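Local structure of PCF11 protein (Saccharomyces cerevisiae, 1SZ9) at residues I26-T29 with L30-A34; Y65-D68 with S69-N73; S76-T79 with I80-R84; I106-F109 with K110-N114. The protein is a 3'-RNA-processing factor whose CTD-interacting domain recognises the carboxy-terminal domain of RNA polymerase II. All coordinates share one frame; numbering follows the deposited sequence.

Contact 1: residues I26-T29 with L30-A34; sequences IITT and LTKLA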
loop_
_atom_site.group_PDB
_atom_site.type_symbol
_atom_site.label_atom_id
_atom_site.label_comp_id
_atom_site.label_asym_id
_atom_site.label_seq_id
_atom_site.Cartn_x
_atom_site.Cartn_y
_atom_site.Cartn_z
ATOM N N ILE A 26 -1.457 -5.888 13.768
ATOM C CA ILE A 26 -2.353 -6.094 12.632
ATOM C C ILE A 26 -1.605 -6.050 11.293
ATOM O O ILE A 26 -1.767 -6.923 10.439
ATOM C CB ILE A 26 -3.481 -5.022 12.596
ATOM C CG1 ILE A 26 -4.449 -5.215 13.772
ATOM C CG2 ILE A 26 -4.212 -5.083 11.277
ATOM C CD1 ILE A 26 -5.556 -4.149 13.835
ATOM N N ILE A 27 -0.787 -5.029 11.103
ATOM C CA ILE A 27 -0.048 -4.928 9.848
ATOM C C ILE A 27 0.828 -6.158 9.652
ATOM O O ILE A 27 0.870 -6.740 8.568
ATOM C CB ILE A 27 0.800 -3.630 9.814
ATOM C CG1 ILE A 27 -0.122 -2.439 9.512
ATOM C CG2 ILE A 27 1.901 -3.722 8.758
ATOM C CD1 ILE A 27 0.506 -1.112 9.870
ATOM N N THR A 28 1.510 -6.567 10.709
ATOM C CA THR A 28 2.378 -7.737 10.617
ATOM C C THR A 28 1.577 -9.013 10.375
ATOM O O THR A 28 2.009 -9.885 9.627
ATOM C CB THR A 28 3.230 -7.874 11.896
ATOM O OG1 THR A 28 4.224 -6.837 11.895
ATOM C CG2 THR A 28 3.936 -9.245 11.943
ATOM N N THR A 29 0.411 -9.118 11.003
ATOM C CA THR A 29 -0.429 -10.294 10.829
ATOM C C THR A 29 -0.958 -10.353 9.397
ATOM O O THR A 29 -1.006 -11.429 8.798
ATOM C CB THR A 29 -1.582 -10.313 11.868
ATOM O OG1 THR A 29 -1.016 -10.469 13.181
ATOM C CG2 THR A 29 -2.545 -11.474 11.601
ATOM N N LEU A 30 -1.342 -9.208 8.837
ATOM C CA LEU A 30 -1.809 -9.180 7.449
ATOM C C LEU A 30 -0.660 -9.579 6.488
ATOM O O LEU A 30 -0.892 -10.229 5.466
ATOM C CB LEU A 30 -2.327 -7.780 7.078
ATOM C CG LEU A 30 -3.650 -7.318 7.712
ATOM C CD1 LEU A 30 -3.908 -5.824 7.389
ATOM C CD2 LEU A 30 -4.808 -8.203 7.176
ATOM N N THR A 31 0.573 -9.190 6.827
ATOM C CA THR A 31 1.743 -9.499 6.003
ATOM C C THR A 31 2.015 -11.012 6.028
ATOM O O THR A 31 2.346 -11.606 5.009
ATOM C CB THR A 31 2.987 -8.730 6.528
ATOM O OG1 THR A 31 2.683 -7.330 6.563
ATOM C CG2 THR A 31 4.222 -8.963 5.624
ATOM N N LYS A 32 1.868 -11.627 7.200
ATOM C CA LYS A 32 2.082 -13.062 7.348
ATOM C C LYS A 32 0.999 -13.826 6.570
ATOM O O LYS A 32 1.287 -14.833 5.934
ATOM C CB LYS A 32 2.055 -13.451 8.832
ATOM C CG LYS A 32 3.258 -12.951 9.624
ATOM C CD LYS A 32 3.020 -13.078 11.137
ATOM C CE LYS A 32 2.830 -14.531 11.551
ATOM N NZ LYS A 32 2.675 -14.659 13.014
ATOM N N LEU A 33 -0.241 -13.347 6.617
ATOM C CA LEU A 33 -1.316 -13.988 5.860
ATOM C C LEU A 33 -1.013 -13.897 4.349
ATOM O O LEU A 33 -1.293 -14.827 3.582
ATOM C CB LEU A 33 -2.664 -13.305 6.153
ATOM C CG LEU A 33 -3.386 -13.657 7.465
ATOM C CD1 LEU A 33 -4.588 -12.734 7.688
ATOM C CD2 LEU A 33 -3.852 -15.124 7.399
ATOM N N ALA A 34 -0.450 -12.769 3.928
ATOM C CA ALA A 34 -0.126 -12.566 2.518
ATOM C C ALA A 34 1.030 -13.490 2.092
ATOM O O ALA A 34 1.053 -13.991 0.980
ATOM C CB ALA A 34 0.227 -11.096 2.270
#
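T31 turns its hydroxyl back onto the preceding turn of helix 24-36, where OG1 meets the carbonyl oxygen I27 O at 2.8 Å. That oxygen also takes the amide proton of T31, with T31 N 3.0 Å from I27 O, and the two donors arrive from opposite faces of the carbonyl plane; the hydroxyl stands 35° out of it. The torsion responsible sets OG1 beside the backbone N of T31 (chi1 -56°), leaving CG2 anti to that N. On another side of the helix I26 and L30 run side by side, pointing the same way, with I26 CG2 4.0 Å from L30 CD1. K32 and T28 make a third pair, crossing at a slant: T28 CG2 rests 4.0 Å from K32 CD, before the bend at chi3 leads the ammonium end away. Further out, T31 OG1 is also hydrogen-bonded to S69 OG of helix 57-73, while I15 of helix 3-16 packs on I26, L30 and L33. A valine in place of T31 would probably leave I27 O with the amide alone and cost the S69 hydroxyl its partner on helix 24-36. Bonded both to I27 O, as donor, and to S69 OG, this buried hydroxyl forms a polar link between helices 24-36 and 57-73 of the CID domain, beside their apolar packing.

Contact 2: residues Y65-D68 with S69-N73; sequences YALD and SICKN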
loop_
_atom_site.group_PDB
_atom_site.type_symbol
_atom_site.label_atom_id
_atom_site.label_comp_id
_atom_site.label_asym_id
_atom_site.label_seq_id
_atom_site.Cartn_x
_atom_site.Cartn_y
_atom_site.Cartn_z
ATOM N N TYR A 65 0.063 1.476 4.655
ATOM C CA TYR A 65 1.194 0.879 5.394
ATOM C C TYR A 65 1.077 -0.634 5.310
ATOM O O TYR A 65 2.079 -1.339 5.285
ATOM C CB TYR A 65 1.239 1.326 6.862
ATOM C CG TYR A 65 1.734 2.746 7.091
ATOM C CD1 TYR A 65 2.297 3.506 6.058
ATOM C CD2 TYR A 65 1.666 3.321 8.360
ATOM C CE1 TYR A 65 2.788 4.823 6.300
ATOM C CE2 TYR A 65 2.147 4.614 8.606
ATOM C CZ TYR A 65 2.708 5.354 7.570
ATOM O OH TYR A 65 3.224 6.608 7.839
ATOM N N ALA A 66 -0.154 -1.143 5.242
ATOM C CA ALA A 66 -0.350 -2.584 5.088
ATOM C C ALA A 66 0.206 -3.000 3.702
ATOM O O ALA A 66 0.948 -3.979 3.580
ATOM C CB ALA A 66 -1.833 -2.918 5.185
ATOM N N LEU A 67 -0.171 -2.248 2.670
ATOM C CA LEU A 67 0.284 -2.475 1.296
ATOM C C LEU A 67 1.825 -2.425 1.257
ATOM O O LEU A 67 2.475 -3.271 0.651
ATOM C CB LEU A 67 -0.287 -1.376 0.384
ATOM C CG LEU A 67 0.004 -1.385 -1.129
ATOM C CD1 LEU A 67 -1.059 -0.542 -1.862
ATOM C CD2 LEU A 67 1.405 -0.829 -1.416
ATOM N N ASP A 68 2.384 -1.417 1.920
ATOM C CA ASP A 68 3.829 -1.221 1.993
ATOM C C ASP A 68 4.536 -2.422 2.653
ATOM O O ASP A 68 5.527 -2.922 2.135
ATOM C CB ASP A 68 4.128 0.046 2.811
ATOM C CG ASP A 68 5.607 0.357 2.888
ATOM O OD1 ASP A 68 6.164 0.889 1.910
ATOM O OD2 ASP A 68 6.219 0.065 3.929
ATOM N N SER A 69 4.018 -2.870 3.794
ATOM C CA SER A 69 4.621 -3.992 4.519
ATOM C C SER A 69 4.593 -5.271 3.678
ATOM O O SER A 69 5.600 -5.967 3.551
ATOM C CB SER A 69 3.903 -4.198 5.865
ATOM O OG SER A 69 4.459 -5.279 6.597
ATOM N N ILE A 70 3.445 -5.566 3.082
ATOM C CA ILE A 70 3.315 -6.741 2.238
ATOM C C ILE A 70 4.302 -6.706 1.059
ATOM O O ILE A 70 4.976 -7.699 0.764
ATOM C CB ILE A 70 1.856 -6.872 1.725
ATOM C CG1 ILE A 70 0.954 -7.328 2.887
ATOM C CG2 ILE A 70 1.783 -7.828 0.519
ATOM C CD1 ILE A 70 -0.532 -7.103 2.625
ATOM N N CYS A 71 4.412 -5.564 0.390
ATOM C CA CYS A 71 5.338 -5.467 -0.729
ATOM C C CYS A 71 6.810 -5.556 -0.332
ATOM O O CYS A 71 7.593 -6.245 -0.984
ATOM C CB CYS A 71 5.093 -4.177 -1.502
ATOM S SG CYS A 71 3.544 -4.216 -2.401
ATOM N N LYS A 72 7.189 -4.854 0.729
ATOM C CA LYS A 72 8.573 -4.864 1.199
ATOM C C LYS A 72 9.035 -6.183 1.833
ATOM O O LYS A 72 10.198 -6.553 1.717
ATOM C CB LYS A 72 8.786 -3.755 2.221
ATOM C CG LYS A 72 9.056 -2.394 1.608
ATOM C CD LYS A 72 9.246 -1.353 2.687
ATOM C CE LYS A 72 9.605 0.009 2.101
ATOM N NZ LYS A 72 9.583 1.024 3.185
ATOM N N ASN A 73 8.131 -6.888 2.501
ATOM C CA ASN A 73 8.514 -8.117 3.185
ATOM C C ASN A 73 8.181 -9.406 2.470
ATOM O O ASN A 73 8.848 -10.417 2.683
ATOM C CB ASN A 73 7.915 -8.129 4.591
ATOM C CG ASN A 73 8.367 -6.935 5.407
ATOM O OD1 ASN A 73 9.564 -6.704 5.558
ATOM N ND2 ASN A 73 7.417 -6.163 5.923
HETATM O O HOH W 1 7.983 2.981 2.134
#
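D68 and K72, one turn apart on helix 57-73, cross at a slant, the carboxylate lying against the far end of an extended lysine chain. With CG anti to the backbone N (chi1 -178°), D68 brings its carboxylate up to K72, whose methylenes CD and CE run past both oxygens; D68 OD1 is 3.6 Å from K72 CE. The salt bridge is long, 3.6 Å between D68 OD2 and K72 NZ. A water links the two as well, donating to D68 OD1 at 2.8 Å and accepting from K72 NZ at 2.7 Å. This is the i to i+4 acid-lysine pair of an alpha-helix, here in an all-helical CID domain and facing helix 99-112, where W112 NE1 also bonds D68 OD1. A methionine in place of K72 would probably leave D68 OD2 without its cationic mate and the bridging water without one of its anchors. L67 and C71, a separate pair, meet through L67 CD2 and C71 SG, 4.1 Å apart, and both pack on F82 of helix 78-83. S69 OG, whose stronger partner is T31 of helix 24-36, receives a weak hydrogen bond from N73 ND2, 3.2 Å away.

Contact 3: residues S76-T79 with I80-R84; sequences SPYT and IYFSR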
loop_
_atom_site.group_PDB
_atom_site.type_symbol
_atom_site.label_atom_id
_atom_site.label_comp_id
_atom_site.label_asym_id
_atom_site.label_seq_id
_atom_site.Cartn_x
_atom_site.Cartn_y
_atom_site.Cartn_z
ATOM N N SER A 76 7.068 -10.229 -4.499
ATOM C CA SER A 76 6.218 -10.803 -5.528
ATOM C C SER A 76 5.236 -11.809 -4.921
ATOM O O SER A 76 5.540 -12.466 -3.938
ATOM C CB SER A 76 7.068 -11.494 -6.603
ATOM O OG SER A 76 6.238 -11.920 -7.687
ATOM N N PRO A 77 4.035 -11.926 -5.496
ATOM C CA PRO A 77 3.507 -11.204 -6.664
ATOM C C PRO A 77 2.828 -9.868 -6.305
ATOM O O PRO A 77 2.285 -9.161 -7.177
ATOM C CB PRO A 77 2.514 -12.197 -7.234
ATOM C CG PRO A 77 1.895 -12.735 -5.993
ATOM C CD PRO A 77 3.093 -12.975 -5.070
ATOM N N TYR A 78 2.859 -9.525 -5.024
ATOM C CA TYR A 78 2.230 -8.289 -4.569
ATOM C C TYR A 78 2.847 -7.021 -5.172
ATOM O O TYR A 78 2.122 -6.112 -5.561
ATOM C CB TYR A 78 2.249 -8.253 -3.041
ATOM C CG TYR A 78 1.515 -9.425 -2.437
ATOM C CD1 TYR A 78 0.117 -9.489 -2.446
ATOM C CD2 TYR A 78 2.223 -10.503 -1.896
ATOM C CE1 TYR A 78 -0.556 -10.606 -1.929
ATOM C CE2 TYR A 78 1.565 -11.619 -1.385
ATOM C CZ TYR A 78 0.183 -11.664 -1.403
ATOM O OH TYR A 78 -0.435 -12.781 -0.889
ATOM N N THR A 79 4.176 -6.967 -5.267
ATOM C CA THR A 79 4.853 -5.818 -5.853
ATOM C C THR A 79 4.356 -5.613 -7.289
ATOM O O THR A 79 4.214 -4.480 -7.762
ATOM C CB THR A 79 6.390 -6.026 -5.907
ATOM O OG1 THR A 79 6.663 -7.338 -6.413
ATOM C CG2 THR A 79 7.034 -5.846 -4.525
ATOM N N ILE A 80 4.100 -6.722 -7.982
ATOM C CA ILE A 80 3.619 -6.678 -9.357
ATOM C C ILE A 80 2.156 -6.266 -9.396
ATOM O O ILE A 80 1.786 -5.336 -10.112
ATOM C CB ILE A 80 3.782 -8.063 -10.049
ATOM C CG1 ILE A 80 5.272 -8.410 -10.160
ATOM C CG2 ILE A 80 3.138 -8.053 -11.429
ATOM C CD1 ILE A 80 5.538 -9.838 -10.594
ATOM N N TYR A 81 1.324 -6.946 -8.616
ATOM C CA TYR A 81 -0.100 -6.640 -8.593
ATOM C C TYR A 81 -0.465 -5.224 -8.146
ATOM O O TYR A 81 -1.286 -4.586 -8.789
ATOM C CB TYR A 81 -0.845 -7.650 -7.724
ATOM C CG TYR A 81 -0.766 -9.083 -8.219
ATOM C CD1 TYR A 81 -0.106 -9.406 -9.415
ATOM C CD2 TYR A 81 -1.350 -10.115 -7.486
ATOM C CE1 TYR A 81 -0.029 -10.728 -9.867
ATOM C CE2 TYR A 81 -1.284 -11.437 -7.920
ATOM C CZ TYR A 81 -0.620 -11.739 -9.110
ATOM O OH TYR A 81 -0.532 -13.047 -9.518
ATOM N N PHE A 82 0.115 -4.740 -7.042
ATOM C CA PHE A 82 -0.187 -3.379 -6.560
ATOM C C PHE A 82 0.328 -2.296 -7.514
ATOM O O PHE A 82 -0.179 -1.175 -7.499
ATOM C CB PHE A 82 0.431 -3.130 -5.172
ATOM C CG PHE A 82 -0.352 -3.719 -4.038
ATOM C CD1 PHE A 82 -1.676 -3.302 -3.792
ATOM C CD2 PHE A 82 0.231 -4.664 -3.183
ATOM C CE1 PHE A 82 -2.408 -3.813 -2.705
ATOM C CE2 PHE A 82 -0.488 -5.177 -2.106
ATOM C CZ PHE A 82 -1.812 -4.750 -1.863
ATOM N N SER A 83 1.335 -2.622 -8.330
ATOM C CA SER A 83 1.896 -1.642 -9.272
ATOM C C SER A 83 0.866 -1.117 -10.259
ATOM O O SER A 83 0.973 0.019 -10.705
ATOM C CB SER A 83 3.047 -2.228 -10.111
ATOM O OG SER A 83 4.234 -2.367 -9.355
ATOM N N ARG A 84 -0.112 -1.947 -10.611
ATOM C CA ARG A 84 -1.097 -1.530 -11.595
ATOM C C ARG A 84 -1.923 -0.299 -11.247
ATOM O O ARG A 84 -2.098 0.578 -12.093
ATOM C CB ARG A 84 -2.048 -2.679 -11.954
ATOM C CG ARG A 84 -3.044 -2.260 -13.049
ATOM C CD ARG A 84 -3.682 -3.451 -13.716
ATOM N NE ARG A 84 -2.670 -4.396 -14.184
ATOM C CZ ARG A 84 -2.915 -5.683 -14.382
ATOM N NH1 ARG A 84 -4.138 -6.151 -14.162
ATOM N NH2 ARG A 84 -1.936 -6.509 -14.741
#
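Packing of a proline on an aromatic ring marks the start of the short helix 78-83, which follows helix 57-73 in the chain. P77, preceded by a cis peptide bond, sets its CB over the face of the Y81 ring, 3.9 Å from the ring centroid and 21° off the normal, a CH-pi contact. P77 CG joins it above the same ring, 3.9 Å from Y81 CE2. The carbonyl oxygen P77 O lies over the same face, 3.1 Å above the plane of the Y81 ring and toward the rim, while accepting the straight amide bond from Y81 N at 2.8 Å. Y81 holds CG beside its backbone N (chi1 -62°), which brings the ring back over the first turn. Further along, S83 OG gives T79 O a short hydrogen bond of 2.6 Å and also bonds E124 N, whereas the amide bond from S83 N to T79 O is weak. Y78 and F82 are buried, with Y78 CB 4.1 Å from F82 CD2, and Y78 OH bonds A34 O. The result is a short two-faced helix of the all-helical, arm-repeat-like CID domain, with Y78 and F82 packed on helices 41-54 and 57-73 and the more exposed P77, I80 and Y81 on its outer side.

Contact 4: residues I106-F109 with K110-N114; sequences INMF and KLWLN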
loop_
_atom_site.group_PDB
_atom_site.type_symbol
_atom_site.label_atom_id
_atom_site.label_comp_id
_atom_site.label_asym_id
_atom_site.label_seq_id
_atom_site.Cartn_x
_atom_site.Cartn_y
_atom_site.Cartn_z
ATOM N N ILE A 106 4.663 10.897 1.588
ATOM C CA ILE A 106 5.871 11.266 0.852
ATOM C C ILE A 106 7.072 10.443 1.311
ATOM O O ILE A 106 7.852 9.956 0.491
ATOM C CB ILE A 106 6.157 12.790 1.012
ATOM C CG1 ILE A 106 5.068 13.582 0.263
ATOM C CG2 ILE A 106 7.599 13.149 0.505
ATOM C CD1 ILE A 106 4.972 15.056 0.697
ATOM N N ASN A 107 7.229 10.302 2.624
ATOM C CA ASN A 107 8.342 9.523 3.153
ATOM C C ASN A 107 8.210 8.075 2.696
ATOM O O ASN A 107 9.196 7.439 2.326
ATOM C CB ASN A 107 8.382 9.631 4.682
ATOM C CG ASN A 107 8.872 11.004 5.138
ATOM O OD1 ASN A 107 9.435 11.748 4.340
ATOM N ND2 ASN A 107 8.664 11.339 6.405
ATOM N N MET A 108 6.978 7.571 2.692
ATOM C CA MET A 108 6.730 6.201 2.260
ATOM C C MET A 108 7.169 6.025 0.806
ATOM O O MET A 108 7.801 5.019 0.454
ATOM C CB MET A 108 5.242 5.855 2.419
ATOM C CG MET A 108 4.843 4.480 1.876
ATOM S SD MET A 108 3.051 4.239 2.068
ATOM C CE MET A 108 2.434 5.456 0.792
ATOM N N PHE A 109 6.825 6.996 -0.033
ATOM C CA PHE A 109 7.213 6.974 -1.449
ATOM C C PHE A 109 8.747 6.987 -1.591
ATOM O O PHE A 109 9.316 6.265 -2.414
ATOM C CB PHE A 109 6.622 8.190 -2.158
ATOM C CG PHE A 109 7.219 8.455 -3.509
ATOM C CD1 PHE A 109 6.905 7.635 -4.601
ATOM C CD2 PHE A 109 8.141 9.479 -3.678
ATOM C CE1 PHE A 109 7.510 7.830 -5.840
ATOM C CE2 PHE A 109 8.757 9.683 -4.924
ATOM C CZ PHE A 109 8.442 8.854 -6.002
ATOM N N LYS A 110 9.413 7.826 -0.799
ATOM C CA LYS A 110 10.865 7.889 -0.835
ATOM C C LYS A 110 11.488 6.516 -0.594
ATOM O O LYS A 110 12.423 6.132 -1.281
ATOM C CB LYS A 110 11.405 8.853 0.224
ATOM C CG LYS A 110 11.418 10.325 -0.176
ATOM C CD LYS A 110 12.142 11.100 0.916
ATOM C CE LYS A 110 12.290 12.563 0.588
ATOM N NZ LYS A 110 13.137 13.192 1.638
ATOM N N LEU A 111 10.970 5.773 0.382
ATOM C CA LEU A 111 11.533 4.452 0.657
ATOM C C LEU A 111 11.201 3.453 -0.450
ATOM O O LEU A 111 11.905 2.456 -0.596
ATOM C CB LEU A 111 11.055 3.926 2.015
ATOM C CG LEU A 111 11.445 4.789 3.215
ATOM C CD1 LEU A 111 10.961 4.113 4.490
ATOM C CD2 LEU A 111 12.965 4.987 3.266
ATOM N N TRP A 112 10.148 3.707 -1.237
ATOM C CA TRP A 112 9.828 2.781 -2.332
ATOM C C TRP A 112 10.916 2.851 -3.409
ATOM O O TRP A 112 11.077 1.918 -4.177
ATOM C CB TRP A 112 8.477 3.088 -3.007
ATOM C CG TRP A 112 7.237 2.799 -2.184
ATOM C CD1 TRP A 112 7.143 1.993 -1.085
ATOM C CD2 TRP A 112 5.917 3.291 -2.436
ATOM N NE1 TRP A 112 5.833 1.950 -0.635
ATOM C CE2 TRP A 112 5.065 2.742 -1.447
ATOM C CE3 TRP A 112 5.371 4.149 -3.401
ATOM C CZ2 TRP A 112 3.686 3.022 -1.398
ATOM C CZ3 TRP A 112 4.000 4.427 -3.354
ATOM C CH2 TRP A 112 3.177 3.863 -2.356
ATOM N N LEU A 113 11.644 3.963 -3.469
ATOM C CA LEU A 113 12.724 4.146 -4.457
ATOM C C LEU A 113 13.960 3.302 -4.117
ATOM O O LEU A 113 14.757 2.986 -4.981
ATOM C CB LEU A 113 13.117 5.629 -4.540
ATOM C CG LEU A 113 12.494 6.553 -5.598
ATOM C CD1 LEU A 113 11.264 5.948 -6.246
ATOM C CD2 LEU A 113 12.193 7.886 -4.949
ATOM N N ASN A 114 14.113 2.937 -2.854
ATOM C CA ASN A 114 15.235 2.113 -2.418
ATOM C C ASN A 114 14.777 1.270 -1.219
ATOM O O ASN A 114 15.267 1.433 -0.097
ATOM C CB ASN A 114 16.438 2.998 -2.048
ATOM C CG ASN A 114 17.667 2.178 -1.644
ATOM O OD1 ASN A 114 17.926 1.118 -2.218
ATOM N ND2 ASN A 114 18.429 2.672 -0.657
#
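A Met-aromatic contact occupies the C-terminal part of helix 99-112 in the CID domain, where M108 and F109 meet W112 and L113. M108 crosses W112 at a slant: SD lies 4.8 Å from the centroid of the six-membered ring, 52° off its normal and thus neither over the face nor in the plane. The methyl comes closer, M108 CE standing 3.5 Å from W112 CZ2, because the chain is extended through chi1 and chi2 and bends only at chi3 (70°). One face of the indole also receives the backbone of the preceding turn, with M108 O 3.4 Å above the plane of the W112 ring and the CA of F109 on the same side. F109, whose CG is anti to its backbone N (chi1 166°), is set nearly at right angles to W112 and turns its ring edge to the indole; F109 CD1 is 4.0 Å from W112 CE3. The far rim of the phenyl ring meets L113, with F109 CE2 3.9 Å from L113 CD2. The backbone loosens here: K110 N bonds I106 O at 2.9 Å in regular fashion, but the amide of W112 divides weakly between M108 O and F109 O. Outside the segments, F123 meets W112 edge-to-face, while L128, I131 and L135 of helix 125-137 cover F109. The Met-aromatic pair thus sits at an interhelical junction of the all-helical CID domain, where W112 joins helix 99-112 to helix 57-73, through its NE1 bond to D68, and to helix 125-137, through L128.

From the N terminus the four contacts follow in series, none nested in or crossing another, and each closes only a turn of its own helix. Contact 1, on helix 24-36, touches contact 2, on helix 57-73, through the T31 and S69 hydroxyls and through I70 packed on A34. Contact 3 comes next in the chain and packs on both: Y78 reaches back to A34, and F82 sits on L67 and C71. Contact 4, on helix 99-112, meets contact 2 through D68 and W112, yet its nearest atoms stay about 10 Å from contact 1 and about 8 Å from contact 3. Contact 2 thus touches all three others, joining the earlier and later helices of the CID domain.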